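Local coordinates for protein acetyltransferase of GNAT family (Staphylococcus aureus subsp. aureus Mu50, PDB 3D8P) that probably transfers an acetyl group from acetyl-coenzyme A to an amine acceptor, as other members of the GNAT family do, at residues T119-I124 with D153-Y158; N77-K82 with D113-G118; V66-L71 with K83-K88. All blocks are in the same frame, centred on the assembly; numbering follows the deposited sequence. Where two conformers were deposited one is given.

Contact 1 of 3, residues T119-I124 with D153-Y158; sequences TIDKFI and DNRFYY. With EDO (1,2-ethanediol), chain F.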
loop_
_atom_site.group_PDB
_atom_site.type_symbol
_atom_site.label_atom_id
_atom_site.label_comp_id
_atom_site.label_asym_id
_atom_site.label_seq_id
_atom_site.Cartn_x
_atom_site.Cartn_y
_atom_site.Cartn_z
ATOM N N THR A 119 -3.568 4.984 -8.149
ATOM C CA THR A 119 -2.402 5.769 -7.785
ATOM C C THR A 119 -2.398 7.060 -8.625
ATOM O O THR A 119 -3.206 7.224 -9.524
ATOM C CB THR A 119 -1.105 4.917 -7.903
ATOM O OG1 THR A 119 -0.009 5.628 -7.326
ATOM C CG2 THR A 119 -0.796 4.525 -9.349
ATOM N N ILE A 120 -1.473 7.975 -8.355
ATOM C CA ILE A 120 -1.430 9.280 -9.042
ATOM C C ILE A 120 -0.311 9.239 -10.077
ATOM O O ILE A 120 0.635 8.465 -9.901
ATOM C CB ILE A 120 -1.170 10.428 -8.038
ATOM C CG1 ILE A 120 -2.105 10.333 -6.820
ATOM C CG2 ILE A 120 -1.359 11.773 -8.711
ATOM C CD1 ILE A 120 -3.569 10.690 -7.127
ATOM N N ASP A 121 -0.377 10.065 -11.130
ATOM C CA ASP A 121 0.638 9.987 -12.171
ATOM C C ASP A 121 2.000 10.454 -11.656
ATOM O O ASP A 121 3.026 10.114 -12.247
ATOM C CB ASP A 121 0.209 10.771 -13.422
ATOM C CG ASP A 121 0.565 10.044 -14.707
ATOM O OD1 ASP A 121 1.118 8.927 -14.600
ATOM O OD2 ASP A 121 0.278 10.568 -15.810
ATOM N N LYS A 122 1.995 11.218 -10.554
ATOM C CA LYS A 122 3.214 11.791 -9.943
ATOM C C LYS A 122 4.147 10.700 -9.396
ATOM O O LYS A 122 5.359 10.904 -9.324
ATOM C CB LYS A 122 2.861 12.772 -8.799
ATOM C CG LYS A 122 2.206 14.094 -9.224
ATOM N N PHE A 123 3.587 9.551 -9.007
ATOM C CA PHE A 123 4.398 8.406 -8.597
ATOM C C PHE A 123 4.844 7.636 -9.844
ATOM O O PHE A 123 4.362 6.526 -10.100
ATOM C CB PHE A 123 3.642 7.487 -7.615
ATOM C CG PHE A 123 3.317 8.140 -6.297
ATOM C CD1 PHE A 123 4.336 8.532 -5.432
ATOM C CD2 PHE A 123 1.999 8.358 -5.916
ATOM C CE1 PHE A 123 4.043 9.142 -4.212
ATOM C CE2 PHE A 123 1.701 8.953 -4.691
ATOM C CZ PHE A 123 2.728 9.343 -3.844
ATOM N N ILE A 124 5.792 8.229 -10.575
ATOM C CA ILE A 124 6.313 7.702 -11.840
ATOM C C ILE A 124 6.927 6.303 -11.685
ATOM O O ILE A 124 6.581 5.372 -12.418
ATOM C CB ILE A 124 7.383 8.680 -12.437
ATOM C CG1 ILE A 124 6.730 10.003 -12.868
ATOM C CG2 ILE A 124 8.109 8.051 -13.609
ATOM C CD1 ILE A 124 7.723 11.155 -13.094
ATOM N N ASP A 153 -6.646 9.896 -7.421
ATOM C CA ASP A 153 -6.124 8.844 -8.292
ATOM C C ASP A 153 -6.521 9.053 -9.735
ATOM O O ASP A 153 -7.650 9.439 -10.047
ATOM C CB ASP A 153 -6.653 7.499 -7.885
ATOM C CG ASP A 153 -6.109 7.049 -6.593
ATOM O OD1 ASP A 153 -4.986 7.492 -6.279
ATOM O OD2 ASP A 153 -6.785 6.243 -5.900
ATOM N N ASN A 154 -5.585 8.766 -10.613
ATOM C CA ASN A 154 -5.841 8.842 -12.026
ATOM C C ASN A 154 -5.308 7.654 -12.805
ATOM O O ASN A 154 -5.437 7.625 -14.041
ATOM C CB ASN A 154 -5.287 10.164 -12.578
ATOM C CG ASN A 154 -3.897 10.499 -12.038
ATOM O OD1 ASN A 154 -2.944 9.768 -12.284
ATOM N ND2 ASN A 154 -3.778 11.625 -11.326
ATOM N N ARG A 155 -4.671 6.700 -12.133
ATOM C CA ARG A 155 -4.201 5.497 -12.819
ATOM C C ARG A 155 -4.631 4.309 -11.981
ATOM O O ARG A 155 -4.479 4.318 -10.738
ATOM C CB ARG A 155 -2.669 5.492 -13.010
ATOM C CG ARG A 155 -2.048 6.732 -13.703
ATOM C CD ARG A 155 -2.080 6.691 -15.199
ATOM N NE ARG A 155 -1.277 5.595 -15.741
ATOM C CZ ARG A 155 -0.032 5.670 -16.209
ATOM N NH1 ARG A 155 0.664 6.804 -16.199
ATOM N NH2 ARG A 155 0.528 4.572 -16.696
ATOM N N PHE A 156 -5.166 3.288 -12.647
ATOM C CA PHE A 156 -5.731 2.114 -11.966
ATOM C C PHE A 156 -5.124 0.836 -12.478
ATOM O O PHE A 156 -4.829 0.716 -13.650
ATOM C CB PHE A 156 -7.267 2.088 -12.110
ATOM C CG PHE A 156 -7.908 3.326 -11.601
ATOM C CD1 PHE A 156 -8.124 3.490 -10.226
ATOM C CD2 PHE A 156 -8.214 4.353 -12.468
ATOM C CE1 PHE A 156 -8.669 4.677 -9.739
ATOM C CE2 PHE A 156 -8.717 5.552 -11.994
ATOM C CZ PHE A 156 -8.979 5.696 -10.636
ATOM N N TYR A 157 -4.949 -0.119 -11.587
ATOM C CA TYR A 157 -4.298 -1.355 -11.915
ATOM C C TYR A 157 -4.952 -2.536 -11.201
ATOM O O TYR A 157 -5.661 -2.372 -10.220
ATOM C CB TYR A 157 -2.810 -1.293 -11.540
ATOM C CG TYR A 157 -1.985 -0.275 -12.271
ATOM C CD1 TYR A 157 -1.928 1.043 -11.831
ATOM C CD2 TYR A 157 -1.234 -0.621 -13.380
ATOM C CE1 TYR A 157 -1.147 1.998 -12.492
ATOM C CE2 TYR A 157 -0.434 0.329 -14.039
ATOM C CZ TYR A 157 -0.409 1.631 -13.588
ATOM O OH TYR A 157 0.345 2.584 -14.224
ATOM N N TYR A 158 -4.697 -3.727 -11.729
ATOM C CA TYR A 158 -5.209 -4.963 -11.178
ATOM C C TYR A 158 -4.188 -6.093 -11.366
ATOM O O TYR A 158 -3.555 -6.231 -12.410
ATOM C CB TYR A 158 -6.567 -5.364 -11.796
ATOM C CG TYR A 158 -7.068 -6.723 -11.318
ATOM C CD1 TYR A 158 -7.745 -6.860 -10.118
ATOM C CD2 TYR A 158 -6.854 -7.872 -12.088
ATOM C CE1 TYR A 158 -8.186 -8.128 -9.678
ATOM C CE2 TYR A 158 -7.278 -9.118 -11.668
ATOM C CZ TYR A 158 -7.948 -9.241 -10.451
ATOM O OH TYR A 158 -8.395 -10.479 -10.049
HETATM C C1 EDO F . 2.316 5.402 -3.713
HETATM O O1 EDO F . 1.501 4.724 -2.741
HETATM C C2 EDO F . 2.524 4.537 -4.943
HETATM O O2 EDO F . 1.287 4.375 -5.663
#
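Thr119 and Arg155 form an antiparallel hydrogen-bonded pair, their CA atoms 5.3 Å apart, at the point where strand 114-119 ends beside the start of strand 155-160. Thr119 N gives its hydrogen to Arg155 O at 2.8 Å, and Thr119 O takes two in return, from the backbone N of Arg155 and from that of Asn154. Two residues thus face one, and the extra residue makes a classic beta bulge.

Beyond Thr119 the chain enters a type I turn from Ile120 to Phe123. Asp121, the second residue of that turn, reaches back, and in the conformer described its OD1 lies 2.7 Å from Arg155 NH1. This salt bridge meets the guanidinium at its edge, but the carboxylate plane stands 78° to it and the hydrogen bond within it is weak. Two successive bends in its chain fold the arginine back toward the turn, while its NE pairs with Glu137 on the neighbouring strand. On the same face as Arg155, Thr119 CG2 touches CE1 of the Tyr157 ring at 4.0 Å; the hydroxyl of that tyrosine is held by Gln127. With chi1 at -170°, Thr119 OG1 shares a hydrogen bond, doubtfully short, with O2 of a bound ethanediol, whose C1 sits 3.6 Å above the centre of the Phe123 ring.

The bulge in the last strand, opposite the turn that leads from Thr119 to the N-cap Phe123 of helix 124-132, belongs to the C-terminal part of the GNAT fold, where the strand before this helix pairs with the last strand.

Contact 2 of 3, residues N77-K82 with D113-G118; sequences NMSALK and DGIYLG. With EDO (1,2-ethanediol), chain G.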
loop_
_atom_site.group_PDB
_atom_site.type_symbol
_atom_site.label_atom_id
_atom_site.label_comp_id
_atom_site.label_asym_id
_atom_site.label_seq_id
_atom_site.Cartn_x
_atom_site.Cartn_y
_atom_site.Cartn_z
ATOM N N ASN A 77 -14.610 -11.107 -2.873
ATOM C CA ASN A 77 -13.276 -11.618 -2.618
ATOM C C ASN A 77 -12.149 -10.887 -3.330
ATOM O O ASN A 77 -11.101 -11.474 -3.592
ATOM C CB ASN A 77 -13.201 -13.123 -2.891
ATOM C CG ASN A 77 -14.131 -13.897 -2.010
ATOM O OD1 ASN A 77 -14.189 -13.664 -0.799
ATOM N ND2 ASN A 77 -14.903 -14.802 -2.609
HETATM N N MSE A 78 -12.348 -9.595 -3.587
HETATM C CA MSE A 78 -11.299 -8.788 -4.148
HETATM C C MSE A 78 -10.686 -7.923 -3.037
HETATM O O MSE A 78 -11.096 -7.981 -1.881
HETATM C CB MSE A 78 -11.844 -7.957 -5.302
HETATM C CG MSE A 78 -12.368 -8.770 -6.480
HETATM SE SE MSE A 78 -10.895 -9.694 -7.332
HETATM C CE MSE A 78 -11.636 -10.010 -9.075
ATOM N N SER A 79 -9.689 -7.130 -3.400
ATOM C CA SER A 79 -8.974 -6.299 -2.422
ATOM C C SER A 79 -8.406 -5.066 -3.107
ATOM O O SER A 79 -8.326 -5.027 -4.342
ATOM C CB SER A 79 -7.837 -7.095 -1.808
ATOM O OG SER A 79 -6.871 -7.424 -2.790
ATOM N N ALA A 80 -8.045 -4.069 -2.300
ATOM C CA ALA A 80 -7.391 -2.863 -2.764
ATOM C C ALA A 80 -6.093 -2.596 -1.993
ATOM O O ALA A 80 -6.075 -2.587 -0.742
ATOM C CB ALA A 80 -8.329 -1.682 -2.643
ATOM N N LEU A 81 -5.023 -2.354 -2.747
ATOM C CA LEU A 81 -3.715 -2.002 -2.187
ATOM C C LEU A 81 -3.720 -0.513 -1.820
ATOM O O LEU A 81 -4.259 0.304 -2.550
ATOM C CB LEU A 81 -2.594 -2.332 -3.165
ATOM C CG LEU A 81 -1.202 -2.590 -2.610
ATOM C CD1 LEU A 81 -1.149 -3.930 -1.847
ATOM C CD2 LEU A 81 -0.139 -2.587 -3.714
ATOM N N LYS A 82 -3.167 -0.198 -0.654
ATOM C CA LYS A 82 -3.107 1.150 -0.140
ATOM C C LYS A 82 -1.766 1.473 0.496
ATOM O O LYS A 82 -1.056 0.588 0.974
ATOM C CB LYS A 82 -4.201 1.373 0.894
ATOM C CG LYS A 82 -5.601 1.005 0.396
ATOM C CD LYS A 82 -6.632 2.012 0.796
ATOM C CE LYS A 82 -6.702 3.137 -0.199
ATOM N NZ LYS A 82 -7.368 2.702 -1.467
ATOM N N ASP A 113 -8.880 -13.203 -4.367
ATOM C CA ASP A 113 -8.657 -13.502 -5.771
ATOM C C ASP A 113 -7.860 -12.475 -6.552
ATOM O O ASP A 113 -7.298 -12.790 -7.612
ATOM C CB ASP A 113 -10.016 -13.681 -6.444
ATOM C CG ASP A 113 -10.700 -14.963 -6.008
ATOM O OD1 ASP A 113 -9.968 -15.921 -5.718
ATOM O OD2 ASP A 113 -11.944 -15.010 -5.951
ATOM N N GLY A 114 -7.777 -11.259 -6.040
ATOM C CA GLY A 114 -7.121 -10.213 -6.802
ATOM C C GLY A 114 -6.943 -8.960 -6.017
ATOM O O GLY A 114 -7.560 -8.814 -4.994
ATOM N N ILE A 115 -6.136 -8.057 -6.575
ATOM C CA ILE A 115 -5.731 -6.814 -5.960
ATOM C C ILE A 115 -5.855 -5.681 -6.961
ATOM O O ILE A 115 -5.193 -5.688 -8.015
ATOM C CB ILE A 115 -4.223 -6.872 -5.489
ATOM C CG1 ILE A 115 -3.961 -8.094 -4.593
ATOM C CG2 ILE A 115 -3.821 -5.560 -4.788
ATOM C CD1 ILE A 115 -2.514 -8.269 -4.154
ATOM N N TYR A 116 -6.720 -4.724 -6.625
ATOM C CA TYR A 116 -6.888 -3.504 -7.376
ATOM C C TYR A 116 -6.090 -2.412 -6.689
ATOM O O TYR A 116 -5.819 -2.495 -5.507
ATOM C CB TYR A 116 -8.368 -3.078 -7.400
ATOM C CG TYR A 116 -9.255 -3.904 -8.289
ATOM C CD1 TYR A 116 -9.426 -3.556 -9.618
ATOM C CD2 TYR A 116 -9.955 -5.008 -7.811
ATOM C CE1 TYR A 116 -10.235 -4.284 -10.447
ATOM C CE2 TYR A 116 -10.773 -5.760 -8.661
ATOM C CZ TYR A 116 -10.913 -5.368 -9.975
ATOM O OH TYR A 116 -11.707 -6.048 -10.858
ATOM N N LEU A 117 -5.725 -1.373 -7.422
ATOM C CA LEU A 117 -5.155 -0.182 -6.813
ATOM C C LEU A 117 -5.388 1.010 -7.715
ATOM O O LEU A 117 -5.544 0.869 -8.924
ATOM C CB LEU A 117 -3.652 -0.355 -6.507
ATOM C CG LEU A 117 -2.616 -0.422 -7.624
ATOM C CD1 LEU A 117 -2.135 0.949 -8.023
ATOM C CD2 LEU A 117 -1.463 -1.294 -7.241
ATOM N N GLY A 118 -5.437 2.183 -7.095
ATOM C CA GLY A 118 -5.426 3.459 -7.788
ATOM C C GLY A 118 -4.185 4.192 -7.288
ATOM O O GLY A 118 -3.791 4.042 -6.132
HETATM C C1 EDO G . -1.791 2.018 -4.136
HETATM O O1 EDO G . -2.161 3.369 -3.896
HETATM C C2 EDO G . -0.764 1.547 -3.127
HETATM O O2 EDO G . -0.080 2.701 -2.670
HETATM O O HOH W 1 -6.076 1.878 -3.993
HETATM O O HOH W 2 -5.467 4.519 -3.470
#
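Met78, a selenomethionine, leans from strand 78-82 over the start of strand 114-118. Its CB lies 4.2 Å from Tyr116 CE2, and CG approaches the same carbon, near the plane of the ring and at its edge. A bend at chi2 (-67°) then turns SE back to the backbone of Gly114, 3.7 Å from Gly114 N, which leaves it in an oblique Met-aromatic contact with Tyr116. At the tip, CE packs against Tyr158 of the next strand.

The backbones run parallel, joined through helix 95-109 as a beta-alpha-beta unit of the GNAT fold. Ser79 O receives Tyr116 N in a nearly straight bond (177° at the hydrogen), and Tyr116 O receives Leu81 N at 2.9 Å. Ser79 OG, buried, donates to Gly114 O at 2.7 Å.

On the face opposite Met78 and Tyr116, Leu81 CB meets Ile115 CG2 at 3.8 Å, and Val103 of helix 95-109 packs against both residues. Leu81 and Leu117 lie side by side, their CD2 atoms in contact. Toward Gly118 the strands diverge: one water takes hydrogens from Gly118 N and Lys82 NZ and gives one to Leu81 O, linking the two strands where they part.

Contact 3 of 3, residues V66-L71 with K83-K88; sequences VGTIGL and KMFVDK. With EDO (1,2-ethanediol), chain G; EDO (1,2-ethanediol), chain F; ACT (acetate ion), chain E.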
loop_
_atom_site.group_PDB
_atom_site.type_symbol
_atom_site.label_atom_id
_atom_site.label_comp_id
_atom_site.label_asym_id
_atom_site.label_seq_id
_atom_site.Cartn_x
_atom_site.Cartn_y
_atom_site.Cartn_z
ATOM N N VAL A 66 11.004 1.722 7.119
ATOM C CA VAL A 66 11.648 2.060 5.853
ATOM C C VAL A 66 10.704 1.735 4.665
ATOM O O VAL A 66 11.000 2.073 3.531
ATOM C CB VAL A 66 13.087 1.425 5.691
ATOM C CG1 VAL A 66 14.037 1.917 6.789
ATOM C CG2 VAL A 66 13.050 -0.097 5.628
ATOM N N GLY A 67 9.553 1.115 4.948
ATOM C CA GLY A 67 8.563 0.837 3.963
ATOM C C GLY A 67 7.207 0.479 4.562
ATOM O O GLY A 67 7.100 0.027 5.724
ATOM N N THR A 68 6.162 0.669 3.760
ATOM C CA THR A 68 4.803 0.401 4.199
ATOM C C THR A 68 3.975 -0.204 3.081
ATOM O O THR A 68 4.262 0.001 1.888
ATOM C CB THR A 68 4.068 1.714 4.692
ATOM O OG1 THR A 68 3.943 2.632 3.609
ATOM C CG2 THR A 68 4.823 2.393 5.864
ATOM N N ILE A 69 2.933 -0.934 3.466
ATOM C CA ILE A 69 1.975 -1.455 2.477
ATOM C C ILE A 69 0.700 -1.839 3.204
ATOM O O ILE A 69 0.743 -2.510 4.213
ATOM C CB ILE A 69 2.550 -2.668 1.662
ATOM C CG1 ILE A 69 1.833 -2.837 0.322
ATOM C CG2 ILE A 69 2.482 -3.972 2.473
ATOM C CD1 ILE A 69 2.440 -3.944 -0.542
ATOM N N GLY A 70 -0.425 -1.389 2.679
ATOM C CA GLY A 70 -1.737 -1.710 3.214
ATOM C C GLY A 70 -2.614 -2.432 2.198
ATOM O O GLY A 70 -2.395 -2.346 0.990
ATOM N N LEU A 71 -3.606 -3.149 2.704
ATOM C CA LEU A 71 -4.587 -3.809 1.871
ATOM C C LEU A 71 -5.937 -3.713 2.531
ATOM O O LEU A 71 -6.080 -4.019 3.745
ATOM C CB LEU A 71 -4.257 -5.298 1.665
ATOM C CG LEU A 71 -5.125 -6.033 0.627
ATOM C CD1 LEU A 71 -4.524 -5.980 -0.775
ATOM C CD2 LEU A 71 -5.394 -7.457 0.995
ATOM N N LYS A 83 -1.407 2.755 0.428
ATOM C CA LYS A 83 -0.265 3.327 1.157
ATOM C C LYS A 83 1.019 2.534 1.021
ATOM O O LYS A 83 1.644 2.196 2.032
ATOM C CB LYS A 83 -0.626 3.475 2.652
ATOM C CG LYS A 83 -1.942 4.173 2.951
ATOM C CD LYS A 83 -2.014 5.635 2.502
ATOM C CE LYS A 83 -3.409 6.208 2.799
ATOM N NZ LYS A 83 -3.695 7.494 2.134
HETATM N N MSE A 84 1.401 2.216 -0.211
HETATM C CA MSE A 84 2.685 1.586 -0.460
HETATM C C MSE A 84 3.766 2.652 -0.663
HETATM O O MSE A 84 3.674 3.484 -1.554
HETATM C CB MSE A 84 2.662 0.626 -1.635
HETATM C CG MSE A 84 3.975 -0.156 -1.683
HETATM SE SE MSE A 84 4.040 -1.398 -3.121
HETATM C CE MSE A 84 5.650 -2.250 -2.542
ATOM N N PHE A 85 4.760 2.629 0.209
ATOM C CA PHE A 85 5.832 3.619 0.238
ATOM C C PHE A 85 7.127 2.947 0.663
ATOM O O PHE A 85 7.098 2.021 1.461
ATOM C CB PHE A 85 5.513 4.747 1.212
ATOM C CG PHE A 85 4.422 5.635 0.762
ATOM C CD1 PHE A 85 4.678 6.685 -0.118
ATOM C CD2 PHE A 85 3.135 5.450 1.217
ATOM C CE1 PHE A 85 3.660 7.525 -0.557
ATOM C CE2 PHE A 85 2.103 6.280 0.757
ATOM C CZ PHE A 85 2.377 7.310 -0.124
ATOM N N VAL A 86 8.251 3.425 0.126
ATOM C CA VAL A 86 9.571 2.900 0.444
ATOM C C VAL A 86 10.495 4.080 0.574
ATOM O O VAL A 86 10.485 4.975 -0.246
ATOM C CB VAL A 86 10.097 1.920 -0.639
ATOM C CG1 VAL A 86 11.572 1.503 -0.357
ATOM C CG2 VAL A 86 9.188 0.697 -0.727
ATOM N N ASP A 87 11.277 4.094 1.638
ATOM C CA ASP A 87 12.250 5.145 1.863
ATOM C C ASP A 87 13.147 5.285 0.610
ATOM O O ASP A 87 13.570 4.281 0.032
ATOM C CB ASP A 87 13.058 4.799 3.111
ATOM C CG ASP A 87 13.909 5.941 3.588
ATOM O OD1 ASP A 87 14.818 6.353 2.844
ATOM O OD2 ASP A 87 13.675 6.415 4.722
ATOM N N LYS A 88 13.405 6.534 0.195
ATOM C CA LYS A 88 14.232 6.834 -0.990
ATOM C C LYS A 88 15.615 6.207 -0.848
ATOM O O LYS A 88 16.138 5.630 -1.787
ATOM C CB LYS A 88 14.355 8.349 -1.223
HETATM C C1 EDO G . -1.791 2.018 -4.136
HETATM O O1 EDO G . -2.161 3.369 -3.896
HETATM C C2 EDO G . -0.764 1.547 -3.127
HETATM O O2 EDO G . -0.080 2.701 -2.670
HETATM C C1 EDO F . 2.316 5.402 -3.713
HETATM O O1 EDO F . 1.501 4.724 -2.741
HETATM C C2 EDO F . 2.524 4.537 -4.943
HETATM O O2 EDO F . 1.287 4.375 -5.663
HETATM C C ACT E . 6.937 5.628 -3.428
HETATM O O ACT E . 6.556 5.442 -4.621
HETATM O OXT ACT E . 7.387 4.657 -2.764
HETATM C CH3 ACT E . 6.866 6.978 -2.804
#
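Lys83 O accepts a hydrogen from Thr68 OG1 at 2.8 Å. Chi1 of 63° sets this hydroxyl between its own backbone N and carbonyl carbon, where it also meets the edge of the Phe85 ring in the ring plane. Thr68 and Phe85 form an antiparallel hydrogen-bonded pair: Thr68 N reaches Phe85 O at 2.8 Å, whereas Phe85 N comes to Thr68 O at 3.2 Å from above the carbonyl plane. Further along, Asp87 N points almost straight at Val66 O (178° at the hydrogen).

These are the strands of a beta hairpin in the middle of the GNAT sheet. Phe85 turns its ring to helix 14-28, among Phe20, Ile21 and Ile24. The other face carries Ile69 and Met84, an extended selenomethionine; they lie side by side, Ile69 CD1 4.0 Å from Met84 SE, and Leu99 and Val103 of helix 95-109 pack against Ile69.

Along the edge facing away from strand 65-73, Met84 N donates to O2 of one ethanediol (2.9 Å), Met84 O accepts from O1 of a second (2.8 Å), and Val86 N reaches acetate OXT at 3.3 Å. In GNAT enzymes the corresponding strand typically offers backbone groups to acetyl-coenzyme A, so these molecules may mark that cleft.

How the contacts relate
From the N terminus, strand 65-73 turns into strand 78-86, and contact 3 closes this hairpin first. The second strand serves again in contact 2, which closes the longer crossover through helix 95-109 to strand 114-119; since their segments alternate along the chain, contacts 3 and 2 cross. Contact 1 follows in series, closing the excursion through helix 124-132 and strand 136-138 when strand 155-160 returns beside strand 114-119. Together they tie four neighbouring strands. Probable backbone hydrogen bonds, Lys82 O to Gly70 N (2.7 Å) and Tyr157 N to Leu117 O (2.9 Å), join contacts 2 and 3, and 1 and 2. Between contacts 1 and 3, the rings of Phe123 and Phe85 touch, and one ethanediol meets both.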